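Local coordinates for glucanase (Clostridium thermocellum, PDB 5GXX), which is a family 9 endoglucanase of the cellulosome that probably hydrolyses internal beta-1,4-glucosidic bonds of cellulose, with a cellulose-binding domain following its catalytic domain, at residues 449-454 against 581-586; 458-463 against 553-558; 484-489 against 525-530; 515-520 against 530-535. The protein carries 1 engineered substitution. All coordinates share one frame; numbering follows the deposited sequence.

Contact 1: residues 449-454 against 581-586; sequences VEAAIN and AKTKYM
A451 and A581 face each other as an antiparallel hydrogen-bonded pair: A451 N donates to A581 O at 2.9 Å, and A581 N returns a bond to A451 O at 3.1 Å. T583 N adds a bond to V449 O (2.9 Å). Between these bonds E450 and K582 form a non-hydrogen-bonded pair whose CA atoms come within 3.9 Å, and CA-H...O contacts run from E450 CA to A581 O and from K582 CA to V449 O. The short strand 581-583 thus borders strand 447-456, whose other neighbour is strand 460-469, in an antiparallel sheet of the cellulose-binding domain; the axes of the two short strands lie 114° apart, far from antiparallel, consistent with so brief a pairing. Apolar packing follows on the face that carries V449, A451 and T583. M586, beyond the strand, folds back over this face: its SD touches A451 CB at 3.7 Å, while CE, turned by a bend at chi3 (56°), meets V449 CG1 with the two side chains crossing at about a right angle. T583 CG2 also rests on A451 CB. M586 packs further on Y483 and Y485 of strand 481-488, bridging to the facing sheet. On the other face the charged ends find partners outside the pair, E450 with N468 and R470, K582 with D445. Water 1 accepts from V449 N at 2.8 Å and donates to T583 O and M586 O, tying the turn after the strand to the neighbouring backbone. Inside that turn T583 OG1 accepts from Y585 N, an ST turn.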
# COMPACT_ATOMS: atom_id res chain seq x y z
N VAL A 449 -0.39 -25.28 1.23
CA VAL A 449 -0.09 -24.29 0.19
C VAL A 449 -1.27 -24.04 -0.74
O VAL A 449 -1.95 -24.98 -1.17
CB VAL A 449 1.10 -24.75 -0.65
CG1 VAL A 449 1.32 -23.81 -1.83
CG2 VAL A 449 2.33 -24.86 0.22
N GLU A 450 -1.50 -22.76 -1.05
CA GLU A 450 -2.32 -22.37 -2.18
C GLU A 450 -1.34 -21.92 -3.26
O GLU A 450 -0.43 -21.14 -2.97
CB GLU A 450 -3.22 -21.20 -1.82
CG GLU A 450 -4.19 -21.47 -0.67
CD GLU A 450 -4.93 -20.22 -0.23
OE1 GLU A 450 -4.28 -19.28 0.29
OE2 GLU A 450 -6.17 -20.19 -0.39
N ALA A 451 -1.52 -22.39 -4.49
CA ALA A 451 -0.59 -22.05 -5.57
C ALA A 451 -1.31 -21.73 -6.87
O ALA A 451 -2.47 -22.11 -7.06
CB ALA A 451 0.41 -23.17 -5.78
N ALA A 452 -0.63 -21.01 -7.76
CA ALA A 452 -1.13 -20.67 -9.08
C ALA A 452 0.07 -20.57 -10.01
O ALA A 452 1.20 -20.29 -9.59
CB ALA A 452 -1.90 -19.35 -9.06
N ILE A 453 -0.19 -20.85 -11.28
CA ILE A 453 0.79 -20.55 -12.32
C ILE A 453 0.81 -19.04 -12.47
O ILE A 453 -0.19 -18.42 -12.86
CB ILE A 453 0.43 -21.23 -13.64
CG1 ILE A 453 0.40 -22.75 -13.45
CG2 ILE A 453 1.43 -20.83 -14.72
CD1 ILE A 453 -0.50 -23.47 -14.44
N ASN A 454 1.93 -18.43 -12.11
CA ASN A 454 2.05 -16.98 -12.19
C ASN A 454 2.43 -16.55 -13.61
O ASN A 454 2.01 -15.49 -14.09
CB ASN A 454 3.04 -16.46 -11.15
CG ASN A 454 2.82 -15.00 -10.81
OD1 ASN A 454 1.74 -14.60 -10.37
ND2 ASN A 454 3.84 -14.19 -11.02
N ALA A 581 -5.20 -21.68 -5.63
CA ALA A 581 -6.00 -22.77 -5.10
C ALA A 581 -5.15 -23.65 -4.21
O ALA A 581 -3.97 -23.86 -4.49
CB ALA A 581 -6.58 -23.59 -6.22
N LYS A 582 -5.75 -24.17 -3.14
CA LYS A 582 -5.08 -25.17 -2.32
C LYS A 582 -4.60 -26.32 -3.19
O LYS A 582 -5.31 -26.78 -4.09
CB LYS A 582 -6.04 -25.71 -1.25
CG LYS A 582 -5.39 -26.66 -0.26
CD LYS A 582 -6.32 -26.95 0.93
CE LYS A 582 -7.64 -27.53 0.46
NZ LYS A 582 -8.62 -27.61 1.58
N THR A 583 -3.38 -26.78 -2.94
CA THR A 583 -2.85 -27.93 -3.65
C THR A 583 -2.23 -28.95 -2.72
O THR A 583 -1.39 -28.63 -1.87
CB THR A 583 -1.83 -27.58 -4.76
OG1 THR A 583 -1.22 -28.79 -5.23
CG2 THR A 583 -0.73 -26.63 -4.24
N LYS A 584 -2.60 -30.21 -2.92
CA LYS A 584 -2.02 -31.26 -2.11
C LYS A 584 -0.67 -31.72 -2.64
O LYS A 584 0.04 -32.46 -1.96
CB LYS A 584 -3.00 -32.43 -1.98
CG LYS A 584 -3.15 -33.23 -3.26
CD LYS A 584 -4.38 -34.11 -3.16
CE LYS A 584 -4.24 -35.32 -4.04
NZ LYS A 584 -5.15 -36.38 -3.53
N TYR A 585 -0.30 -31.23 -3.83
CA TYR A 585 0.94 -31.66 -4.48
C TYR A 585 2.20 -30.83 -4.18
O TYR A 585 3.27 -31.10 -4.74
CB TYR A 585 0.72 -31.81 -5.98
CG TYR A 585 -0.47 -32.66 -6.34
CD1 TYR A 585 -0.43 -34.05 -6.20
CD2 TYR A 585 -1.64 -32.09 -6.84
CE1 TYR A 585 -1.51 -34.85 -6.53
CE2 TYR A 585 -2.73 -32.88 -7.19
CZ TYR A 585 -2.65 -34.25 -7.03
OH TYR A 585 -3.74 -35.03 -7.37
N MET A 586 2.05 -29.82 -3.33
CA MET A 586 3.18 -29.09 -2.75
C MET A 586 3.13 -29.32 -1.24
O MET A 586 2.67 -28.47 -0.47
CB MET A 586 3.16 -27.61 -3.13
CG MET A 586 3.27 -27.35 -4.64
SD MET A 586 3.13 -25.62 -5.17
CE MET A 586 4.44 -24.88 -4.20
O HOH W 1 -0.00 -27.87 0.37

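Contact 2: residues 458-463 against 553-558; sequences DHFTEI and QFRIAA
R555 leaves its strand with CG anti to the backbone N (chi1 -178°) and bends at chi3, while F460 has its ring swung between its own N and carbonyl carbon (chi1 69°); together these torsions lay the guanidinium flat over one face of the phenyl ring. The planes are 11° apart and R555 CZ sits 4.0 Å from the F460 ring centroid, a cation-pi stack extended by R555 CD, which makes a CH-pi contact over the same ring. The guanidinium edge meets E462 side-on: NE and NH2 of R555 both donate to E462 OE1, each at 2.9 Å, in the guanidinium plane but from one face of the carboxylate, on its anti and syn sides. Stack and salt bridge probably hold the arginine's rotation fixed. E462 OE2 turns to N454 instead. On the opposite face of the sheet, I463 CB lies over the F554 ring, 3.9 Å from its centroid, the two side chains side by side. Backbone bonds join T461 with I556 and I463 with F554 in both directions; beyond the last bridge, A558 N donates to H459 O at 2.7 Å. H459 ND1 donates to A558 O, 3.0 Å away and near the imidazole plane. This is a regular antiparallel ladder between strands 460-469 and 549-557, with I463, F554 and I556 facing strands 481-488 and 527-534, as in the beta-sandwich of cellulose-binding domains.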
# COMPACT_ATOMS: atom_id res chain seq x y z
N ASP A 458 7.94 -21.01 -22.69
CA ASP A 458 8.56 -22.20 -23.25
C ASP A 458 9.90 -22.55 -22.60
O ASP A 458 10.45 -23.62 -22.85
CB ASP A 458 8.62 -22.21 -24.79
CG ASP A 458 9.16 -20.93 -25.38
OD1 ASP A 458 9.89 -20.20 -24.69
OD2 ASP A 458 8.85 -20.67 -26.57
N HIS A 459 10.40 -21.69 -21.72
CA HIS A 459 11.61 -22.06 -20.99
C HIS A 459 11.56 -21.93 -19.46
O HIS A 459 12.57 -22.17 -18.83
CB HIS A 459 12.85 -21.35 -21.55
CG HIS A 459 12.87 -19.88 -21.28
ND1 HIS A 459 13.67 -19.32 -20.30
CD2 HIS A 459 12.22 -18.85 -21.86
CE1 HIS A 459 13.51 -18.01 -20.30
NE2 HIS A 459 12.63 -17.70 -21.24
N PHE A 460 10.42 -21.57 -18.88
CA PHE A 460 10.29 -21.55 -17.42
C PHE A 460 8.87 -21.76 -16.90
O PHE A 460 7.88 -21.58 -17.62
CB PHE A 460 10.87 -20.25 -16.84
CG PHE A 460 10.09 -19.01 -17.16
CD1 PHE A 460 8.88 -18.74 -16.53
CD2 PHE A 460 10.61 -18.07 -18.05
CE1 PHE A 460 8.17 -17.60 -16.82
CE2 PHE A 460 9.90 -16.90 -18.33
CZ PHE A 460 8.69 -16.67 -17.71
N THR A 461 8.80 -22.16 -15.63
CA THR A 461 7.56 -22.14 -14.85
C THR A 461 7.73 -21.11 -13.73
O THR A 461 8.74 -21.14 -13.05
CB THR A 461 7.30 -23.51 -14.21
OG1 THR A 461 6.98 -24.46 -15.24
CG2 THR A 461 6.12 -23.47 -13.24
N GLU A 462 6.75 -20.24 -13.52
CA GLU A 462 6.80 -19.33 -12.39
C GLU A 462 5.55 -19.55 -11.55
O GLU A 462 4.43 -19.50 -12.05
CB GLU A 462 6.87 -17.87 -12.86
CG GLU A 462 7.07 -16.90 -11.72
CD GLU A 462 7.26 -15.49 -12.24
OE1 GLU A 462 8.41 -15.12 -12.57
OE2 GLU A 462 6.25 -14.77 -12.32
N ILE A 463 5.79 -19.79 -10.26
CA ILE A 463 4.73 -20.15 -9.32
C ILE A 463 4.51 -19.02 -8.31
O ILE A 463 5.48 -18.47 -7.80
CB ILE A 463 5.11 -21.44 -8.55
CG1 ILE A 463 5.32 -22.65 -9.47
CG2 ILE A 463 4.07 -21.79 -7.49
CD1 ILE A 463 4.13 -22.98 -10.34
N GLN A 553 6.92 -15.77 -4.92
CA GLN A 553 6.84 -16.04 -6.36
C GLN A 553 8.22 -16.53 -6.75
O GLN A 553 9.21 -15.81 -6.61
CB GLN A 553 6.43 -14.80 -7.16
CG GLN A 553 4.97 -14.41 -6.95
CD GLN A 553 4.65 -13.01 -7.40
OE1 GLN A 553 5.23 -12.50 -8.36
NE2 GLN A 553 3.69 -12.38 -6.72
N PHE A 554 8.29 -17.77 -7.22
CA PHE A 554 9.57 -18.31 -7.64
C PHE A 554 9.49 -18.79 -9.08
O PHE A 554 8.43 -19.19 -9.55
CB PHE A 554 10.07 -19.41 -6.69
CG PHE A 554 9.14 -20.59 -6.55
CD1 PHE A 554 9.24 -21.67 -7.41
CD2 PHE A 554 8.20 -20.64 -5.53
CE1 PHE A 554 8.42 -22.78 -7.27
CE2 PHE A 554 7.36 -21.74 -5.38
CZ PHE A 554 7.47 -22.81 -6.25
N ARG A 555 10.63 -18.69 -9.75
CA ARG A 555 10.75 -19.11 -11.14
C ARG A 555 11.82 -20.19 -11.25
O ARG A 555 12.90 -20.05 -10.66
CB ARG A 555 11.12 -17.90 -12.00
CG ARG A 555 11.22 -18.18 -13.50
CD ARG A 555 11.67 -16.95 -14.30
NE ARG A 555 10.68 -15.89 -14.22
CZ ARG A 555 10.63 -14.83 -15.03
NH1 ARG A 555 11.51 -14.69 -16.00
NH2 ARG A 555 9.67 -13.92 -14.87
N ILE A 556 11.51 -21.25 -12.00
CA ILE A 556 12.47 -22.30 -12.31
C ILE A 556 12.60 -22.29 -13.83
O ILE A 556 11.62 -22.48 -14.54
CB ILE A 556 11.96 -23.66 -11.77
CG1 ILE A 556 11.69 -23.55 -10.27
CG2 ILE A 556 12.96 -24.78 -12.08
CD1 ILE A 556 10.69 -24.58 -9.73
N ALA A 557 13.80 -22.01 -14.33
CA ALA A 557 13.97 -21.66 -15.75
C ALA A 557 15.11 -22.42 -16.41
O ALA A 557 16.22 -22.48 -15.88
CB ALA A 557 14.21 -20.16 -15.91
N ALA A 558 14.82 -23.01 -17.56
CA ALA A 558 15.84 -23.45 -18.51
C ALA A 558 16.34 -22.21 -19.25
O ALA A 558 15.70 -21.15 -19.17
CB ALA A 558 15.23 -24.42 -19.48
O HOH W 2 7.22 -12.98 -10.21

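Contact 3: residues 484-489 against 525-530; sequences NYYMDL and DNIYYI. With CA (calcium ion), chain D.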
# COMPACT_ATOMS: atom_id res chain seq x y z
N ASN A 484 7.60 -28.38 -0.48
CA ASN A 484 8.39 -28.83 -1.62
C ASN A 484 7.66 -28.67 -2.96
O ASN A 484 6.44 -28.86 -3.03
CB ASN A 484 8.79 -30.29 -1.44
CG ASN A 484 9.69 -30.53 -0.24
OD1 ASN A 484 10.27 -29.60 0.33
ND2 ASN A 484 9.85 -31.80 0.13
N TYR A 485 8.42 -28.29 -3.99
CA TYR A 485 7.91 -28.24 -5.36
C TYR A 485 8.67 -29.27 -6.19
O TYR A 485 9.87 -29.13 -6.41
CB TYR A 485 8.09 -26.83 -5.98
CG TYR A 485 7.45 -26.72 -7.35
CD1 TYR A 485 8.17 -27.04 -8.50
CD2 TYR A 485 6.12 -26.31 -7.49
CE1 TYR A 485 7.57 -26.98 -9.76
CE2 TYR A 485 5.53 -26.23 -8.74
CZ TYR A 485 6.25 -26.57 -9.87
OH TYR A 485 5.60 -26.47 -11.08
N TYR A 486 7.96 -30.31 -6.65
CA TYR A 486 8.56 -31.43 -7.35
C TYR A 486 8.39 -31.36 -8.86
O TYR A 486 7.32 -31.03 -9.37
CB TYR A 486 7.92 -32.75 -6.89
CG TYR A 486 8.06 -33.07 -5.43
CD1 TYR A 486 9.18 -33.74 -4.94
CD2 TYR A 486 7.04 -32.75 -4.54
CE1 TYR A 486 9.31 -34.06 -3.59
CE2 TYR A 486 7.16 -33.07 -3.19
CZ TYR A 486 8.29 -33.72 -2.73
OH TYR A 486 8.39 -34.03 -1.39
N MET A 487 9.47 -31.73 -9.55
CA MET A 487 9.54 -31.70 -11.01
C MET A 487 10.07 -33.02 -11.55
O MET A 487 10.83 -33.70 -10.87
CB MET A 487 10.52 -30.61 -11.45
CG MET A 487 10.19 -29.23 -10.92
SD MET A 487 11.65 -28.18 -11.00
CE MET A 487 12.43 -28.52 -9.42
N ASP A 488 9.71 -33.32 -12.79
CA ASP A 488 10.32 -34.40 -13.55
C ASP A 488 11.23 -33.74 -14.59
O ASP A 488 10.76 -32.97 -15.42
CB ASP A 488 9.24 -35.26 -14.21
CG ASP A 488 9.80 -36.48 -14.93
OD1 ASP A 488 10.98 -36.46 -15.33
OD2 ASP A 488 9.05 -37.46 -15.09
N LEU A 489 12.52 -34.02 -14.50
CA LEU A 489 13.50 -33.38 -15.38
C LEU A 489 13.94 -34.28 -16.52
O LEU A 489 14.98 -34.04 -17.15
CB LEU A 489 14.71 -32.90 -14.57
CG LEU A 489 14.46 -31.83 -13.49
CD1 LEU A 489 15.79 -31.35 -12.93
CD2 LEU A 489 13.64 -30.66 -13.99
N ASP A 525 15.18 -41.30 -9.45
CA ASP A 525 15.07 -41.35 -10.90
C ASP A 525 15.27 -39.96 -11.51
O ASP A 525 16.28 -39.32 -11.23
CB ASP A 525 13.72 -41.96 -11.32
CG ASP A 525 13.59 -43.41 -10.89
OD1 ASP A 525 14.61 -44.01 -10.50
OD2 ASP A 525 12.46 -43.95 -10.96
N ASN A 526 14.33 -39.49 -12.32
CA ASN A 526 14.42 -38.13 -12.85
C ASN A 526 13.61 -37.10 -12.06
O ASN A 526 13.36 -35.99 -12.55
CB ASN A 526 14.04 -38.09 -14.34
CG ASN A 526 15.05 -38.82 -15.22
OD1 ASN A 526 16.20 -39.05 -14.85
ND2 ASN A 526 14.61 -39.17 -16.43
N ILE A 527 13.22 -37.45 -10.83
CA ILE A 527 12.41 -36.57 -9.99
C ILE A 527 13.29 -35.71 -9.08
O ILE A 527 14.14 -36.22 -8.35
CB ILE A 527 11.38 -37.31 -9.10
CG1 ILE A 527 10.55 -38.33 -9.91
CG2 ILE A 527 10.49 -36.31 -8.36
CD1 ILE A 527 9.89 -37.79 -11.16
N TYR A 528 13.07 -34.41 -9.15
CA TYR A 528 13.86 -33.45 -8.39
C TYR A 528 12.92 -32.48 -7.69
O TYR A 528 11.73 -32.40 -8.04
CB TYR A 528 14.81 -32.69 -9.32
CG TYR A 528 15.95 -33.52 -9.88
CD1 TYR A 528 15.74 -34.42 -10.92
CD2 TYR A 528 17.23 -33.37 -9.38
CE1 TYR A 528 16.79 -35.18 -11.43
CE2 TYR A 528 18.30 -34.11 -9.89
CZ TYR A 528 18.07 -35.01 -10.90
OH TYR A 528 19.12 -35.74 -11.38
N TYR A 529 13.42 -31.74 -6.71
CA TYR A 529 12.58 -30.74 -6.03
C TYR A 529 13.39 -29.57 -5.48
O TYR A 529 14.60 -29.66 -5.26
CB TYR A 529 11.77 -31.38 -4.89
CG TYR A 529 12.60 -31.87 -3.73
CD1 TYR A 529 13.32 -33.06 -3.80
CD2 TYR A 529 12.69 -31.12 -2.56
CE1 TYR A 529 14.10 -33.50 -2.74
CE2 TYR A 529 13.45 -31.57 -1.48
CZ TYR A 529 14.16 -32.75 -1.58
OH TYR A 529 14.92 -33.17 -0.51
N ILE A 530 12.67 -28.49 -5.21
CA ILE A 530 13.19 -27.44 -4.34
C ILE A 530 12.32 -27.43 -3.10
O ILE A 530 11.13 -27.78 -3.15
CB ILE A 530 13.24 -26.04 -5.01
CG1 ILE A 530 11.85 -25.58 -5.47
CG2 ILE A 530 14.26 -26.05 -6.14
CD1 ILE A 530 11.77 -24.11 -5.95
CA CA D . 9.25 -31.61 -16.54
O HOH W 3 10.07 -29.53 -15.70
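Y529 bears on its neighbours along much of its length. Its CB lies 3.3 Å from Y485 O and 3.5 Å from Y486 CD1; CG comes near both CD1 and CE1 of Y486; CD1 still meets Y486 CE1; and CD2 and CE2 turn to N484, with CD2 3.8 Å from N484 CG. The Y529 ring stands between its backbone N and carbonyl carbon (Y529 chi1 68°), which lays it alongside Y486, both pointing the same way. The rings of Y486 and Y529 are oblique, their planes 44° apart. N484 lies beside Y529 too, and its ND2 donates in the amide plane to Y486 OH (3.1 Å) on its own strand, while its OD1 is held by K531 NZ. On the other face M487 CE reaches toward I530, and Y485 CB packs on I530 CG1. L489 crosses Y528 at about a right angle and puts CD1 over that ring's face, 4.0 Å from the centroid. The backbone is paired in both directions at Y485 with I530 and at M487 with Y528, and L489 N closes the ladder on N526 O at 2.9 Å, immediately before helix 490-494. Here D488 turns its carbonyl to a calcium ion, with D488 O 2.3 Å from the metal; water 3 is a further ligand, and E491, D566, N569 and D570 complete the site. D488 OD1 is hydrogen-bonded to T490 OG1, so the aspartate serves the ion through its main-chain oxygen, and the calcium probably stiffens the strand end and joins it to the 566-570 loop.

Contact 4: residues 515-520 against 530-535; sequences VEISPI and IKISYI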
# COMPACT_ATOMS: atom_id res chain seq x y z
N VAL A 515 13.07 -16.38 4.51
CA VAL A 515 12.86 -17.57 3.70
C VAL A 515 14.12 -17.98 2.94
O VAL A 515 14.93 -17.14 2.55
CB VAL A 515 11.69 -17.36 2.71
CG1 VAL A 515 12.02 -16.27 1.69
CG2 VAL A 515 11.28 -18.64 1.99
N GLU A 516 14.29 -19.28 2.74
CA GLU A 516 15.32 -19.78 1.84
C GLU A 516 14.73 -20.79 0.86
O GLU A 516 13.70 -21.42 1.14
CB GLU A 516 16.53 -20.35 2.60
CG GLU A 516 16.16 -21.50 3.52
CD GLU A 516 17.34 -22.31 4.03
OE1 GLU A 516 18.46 -22.23 3.48
OE2 GLU A 516 17.12 -23.07 4.99
N ILE A 517 15.34 -20.87 -0.31
CA ILE A 517 14.99 -21.88 -1.31
C ILE A 517 16.20 -22.76 -1.51
O ILE A 517 17.31 -22.25 -1.73
CB ILE A 517 14.54 -21.28 -2.67
CG1 ILE A 517 13.44 -20.23 -2.49
CG2 ILE A 517 14.07 -22.41 -3.59
CD1 ILE A 517 12.97 -19.61 -3.79
N SER A 518 16.01 -24.07 -1.42
CA SER A 518 17.13 -24.98 -1.58
C SER A 518 17.57 -25.02 -3.05
O SER A 518 16.80 -24.63 -3.93
CB SER A 518 16.73 -26.39 -1.16
OG SER A 518 15.89 -26.99 -2.12
N PRO A 519 18.80 -25.51 -3.31
CA PRO A 519 19.13 -25.86 -4.68
C PRO A 519 18.22 -27.01 -5.14
O PRO A 519 17.57 -27.65 -4.31
CB PRO A 519 20.59 -26.32 -4.61
CG PRO A 519 21.10 -25.90 -3.26
CD PRO A 519 19.90 -25.78 -2.37
N ILE A 520 18.15 -27.24 -6.45
CA ILE A 520 17.35 -28.34 -6.99
C ILE A 520 17.99 -29.66 -6.56
O ILE A 520 19.19 -29.86 -6.77
CB ILE A 520 17.25 -28.23 -8.53
CG1 ILE A 520 16.56 -26.91 -8.89
CG2 ILE A 520 16.52 -29.42 -9.12
CD1 ILE A 520 16.73 -26.52 -10.36
N ILE A 530 12.67 -28.49 -5.21
CA ILE A 530 13.19 -27.44 -4.34
C ILE A 530 12.32 -27.43 -3.10
O ILE A 530 11.13 -27.78 -3.15
CB ILE A 530 13.24 -26.04 -5.01
CG1 ILE A 530 11.85 -25.58 -5.47
CG2 ILE A 530 14.26 -26.05 -6.14
CD1 ILE A 530 11.77 -24.11 -5.95
N LYS A 531 12.96 -27.10 -1.99
CA LYS A 531 12.26 -26.91 -0.73
C LYS A 531 12.32 -25.41 -0.43
O LYS A 531 13.39 -24.81 -0.50
CB LYS A 531 12.95 -27.66 0.40
CG LYS A 531 12.31 -27.39 1.76
CD LYS A 531 12.96 -28.21 2.87
CE LYS A 531 12.55 -29.68 2.83
NZ LYS A 531 11.06 -29.86 2.88
N ILE A 532 11.17 -24.87 -0.06
CA ILE A 532 11.02 -23.48 0.39
C ILE A 532 10.85 -23.57 1.91
O ILE A 532 9.90 -24.20 2.37
CB ILE A 532 9.76 -22.83 -0.25
CG1 ILE A 532 9.88 -22.61 -1.77
CG2 ILE A 532 9.48 -21.48 0.38
CD1 ILE A 532 10.04 -23.86 -2.62
N SER A 533 11.78 -22.99 2.66
CA SER A 533 11.78 -23.05 4.13
C SER A 533 11.60 -21.67 4.76
O SER A 533 12.32 -20.74 4.38
CB SER A 533 13.09 -23.65 4.65
OG SER A 533 13.25 -24.99 4.19
N TYR A 534 10.70 -21.54 5.72
CA TYR A 534 10.56 -20.30 6.48
C TYR A 534 11.24 -20.53 7.80
O TYR A 534 10.86 -21.43 8.56
CB TYR A 534 9.09 -19.90 6.67
CG TYR A 534 8.54 -19.39 5.36
CD1 TYR A 534 8.72 -18.06 5.00
CD2 TYR A 534 7.90 -20.25 4.48
CE1 TYR A 534 8.24 -17.59 3.78
CE2 TYR A 534 7.42 -19.79 3.25
CZ TYR A 534 7.60 -18.46 2.91
OH TYR A 534 7.11 -18.00 1.71
N ILE A 535 12.28 -19.74 8.04
CA ILE A 535 13.18 -19.98 9.15
C ILE A 535 12.47 -19.73 10.47
O ILE A 535 12.63 -20.49 11.43
CB ILE A 535 14.45 -19.11 9.04
CG1 ILE A 535 15.28 -19.46 7.79
CG2 ILE A 535 15.26 -19.16 10.32
CD1 ILE A 535 15.62 -20.92 7.59
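V515 and Y534 lie side by side, pointing the same way, with V515 CG2 over one face of the tyrosine ring, 3.9 Å from its centroid and offset toward the rim. CG2 is placed there by a chi1 of 65°, which sets it anti to the backbone N, and it also touches I532 CG2 at 3.7 Å. Farther along this face I517 crosses I530 obliquely, CG2 against CD1, and I520 CG1 meets I530 CG2 likewise. On the other face E516 runs out beside S533, its CG 3.9 Å from S533 CB, and the E516 side chain crosses that of I535 at about a right angle; OE2 is paired with K503 of the second subunit. The backbone ladder has two bonds between E516 and S533, then S518 N to K531 O. Beyond that S518 leaves the regular pattern: its hydroxyl oxygen accepts K531 N at 2.9 Å, nearly straight at 172°, and donates to P519 O, so a side chain takes the place of a backbone carbonyl where P519 interrupts the strand. Strand 515-524, outermost in this chain's sheet and bonded through the V515 backbone to the second subunit, forms with 527-534 an antiparallel beta hairpin of the cellulose-binding domain.

How the contacts relate
All four contacts lie in the cellulose-binding region that follows the catalytic domain, their centres about 13 to 16 Å apart. Contacts 1 and 2 share one antiparallel sheet, through neighbouring strands 447-456 and 460-469; contacts 3 and 4 share the other, both using strand 527-534 and meeting at I530. The sheets face each other: Y485 of contact 3 packs on I463 and I556 of contact 2, and F554 of contact 2 on I530. Along the chain contact 1 encloses the rest, contact 2 encloses contacts 3 and 4, and these last two interleave. The domain's first strand, 447-456, thus pairs with the late strand 581-583, before the chain crosses to the other sheet as 588-590 and 593-596.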